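Local atomic coordinates of protein B (Streptococcus agalactiae, PDB entry 5H6I), a protein that permeabilizes membranes as a secreted pore-forming toxin, the CAMP factor, and binds the Fc part of IgG. Residues Q232-V235 against T236-A240. Numbering follows the deposited sequence.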
loop_
_atom_site.group_PDB
_atom_site.type_symbol
_atom_site.label_atom_id
_atom_site.label_comp_id
_atom_site.label_asym_id
_atom_site.label_seq_id
_atom_site.Cartn_x
_atom_site.Cartn_y
_atom_site.Cartn_z
ATOM N N GLN A 232 -12.703 -5.265 -18.931
ATOM C CA GLN A 232 -13.757 -4.705 -19.773
ATOM C C GLN A 232 -14.516 -3.600 -19.048
ATOM O O GLN A 232 -14.934 -2.616 -19.671
ATOM C CB GLN A 232 -14.717 -5.805 -20.225
ATOM C CG GLN A 232 -14.035 -7.093 -20.653
ATOM C CD GLN A 232 -15.023 -8.173 -21.051
ATOM O OE1 GLN A 232 -15.311 -8.362 -22.233
ATOM N NE2 GLN A 232 -15.552 -8.885 -20.062
ATOM N N GLU A 233 -14.707 -3.744 -17.734
ATOM C CA GLU A 233 -15.375 -2.695 -16.972
ATOM C C GLU A 233 -14.564 -1.406 -16.968
ATOM O O GLU A 233 -15.141 -0.312 -16.959
ATOM C CB GLU A 233 -15.634 -3.167 -15.541
ATOM C CG GLU A 233 -16.579 -2.272 -14.753
ATOM C CD GLU A 233 -17.949 -2.170 -15.394
ATOM O OE1 GLU A 233 -18.424 -3.185 -15.946
ATOM O OE2 GLU A 233 -18.550 -1.075 -15.348
ATOM N N ILE A 234 -13.235 -1.512 -16.977
ATOM C CA ILE A 234 -12.396 -0.320 -17.058
ATOM C C ILE A 234 -12.581 0.368 -18.403
ATOM O O ILE A 234 -12.662 1.599 -18.483
ATOM C CB ILE A 234 -10.923 -0.690 -16.799
ATOM C CG1 ILE A 234 -10.711 -1.052 -15.325
ATOM C CG2 ILE A 234 -9.998 0.445 -17.215
ATOM C CD1 ILE A 234 -9.274 -1.397 -14.980
ATOM N N VAL A 235 -12.667 -0.415 -19.482
ATOM C CA VAL A 235 -12.856 0.150 -20.813
ATOM C C VAL A 235 -14.274 0.684 -20.977
ATOM O O VAL A 235 -14.492 1.731 -21.599
ATOM C CB VAL A 235 -12.510 -0.903 -21.885
ATOM C CG1 VAL A 235 -13.299 -0.658 -23.164
ATOM C CG2 VAL A 235 -11.013 -0.912 -22.161
ATOM N N THR A 236 -15.259 -0.025 -20.423
ATOM C CA THR A 236 -16.640 0.446 -20.491
ATOM C C THR A 236 -16.808 1.772 -19.763
ATOM O O THR A 236 -17.466 2.690 -20.270
ATOM C CB THR A 236 -17.586 -0.605 -19.907
ATOM O OG1 THR A 236 -17.458 -1.824 -20.650
ATOM C CG2 THR A 236 -19.026 -0.121 -19.974
ATOM N N LEU A 237 -16.214 1.896 -18.574
ATOM C CA LEU A 237 -16.291 3.156 -17.845
ATOM C C LEU A 237 -15.513 4.254 -18.560
ATOM O O LEU A 237 -15.947 5.411 -18.592
ATOM C CB LEU A 237 -15.781 2.973 -16.416
ATOM C CG LEU A 237 -15.859 4.209 -15.515
ATOM C CD1 LEU A 237 -17.304 4.655 -15.333
ATOM C CD2 LEU A 237 -15.207 3.942 -14.170
ATOM N N GLN A 238 -14.363 3.910 -19.145
ATOM C CA GLN A 238 -13.613 4.886 -19.927
ATOM C C GLN A 238 -14.400 5.321 -21.157
ATOM O O GLN A 238 -14.352 6.490 -21.555
ATOM C CB GLN A 238 -12.258 4.309 -20.334
ATOM C CG GLN A 238 -11.186 4.426 -19.264
ATOM C CD GLN A 238 -9.855 3.854 -19.709
ATOM O OE1 GLN A 238 -9.805 2.908 -20.495
ATOM N NE2 GLN A 238 -8.768 4.426 -19.207
ATOM N N ALA A 239 -15.133 4.389 -21.773
ATOM C CA ALA A 239 -15.981 4.745 -22.904
ATOM C C ALA A 239 -17.157 5.610 -22.469
ATOM O O ALA A 239 -17.612 6.467 -23.235
ATOM C CB ALA A 239 -16.481 3.483 -23.607
ATOM N N ALA A 240 -17.661 5.400 -21.251
ATOM C CA ALA A 240 -18.750 6.230 -20.753
ATOM C C ALA A 240 -18.274 7.636 -20.412
ATOM O O ALA A 240 -19.063 8.586 -20.468
ATOM C CB ALA A 240 -19.394 5.577 -19.533
#
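T236 grips the carbonyl oxygen of Q232 twice. Its backbone N donates to Q232 O at 2.7 Å with an N-H...O angle of 159°, and its hydroxyl OG1 donates to the same Q232 O at 2.8 Å. With chi1 at -60°, OG1 lies beside the threonine's own N and anti to its carbonyl carbon, which turns it back toward the preceding turn; it arrives well above the carbonyl plane, 44° out. Three further i to i+4 bonds continue the helical pattern, at 2.7 to 2.9 Å: L237 N to E233 O, Q238 N to I234 O and A239 N to V235 O.

Side-chain contact is loose. Q238 runs alongside I234, pointing the same way, with Q238 OE1 4.1 Å from I234 CG2 and Q238 CG 3.3 Å from I234 O.

Outward contacts place this piece of helix 227-245. I234 packs on helix 179-196, E233 on helix 203-220, and L237 on both; E233 OE2 is hydrogen-bonded to H215 ND1, and Q238 NE2 bonds weakly to E185.

The chemistry is that of a regular alpha-helix whose inward side mixes aliphatic I234 and L237 with the buried E233 carboxylate, while on its exposed side the T236 hydroxyl spends its proton on Q232 O, which thus takes two donors.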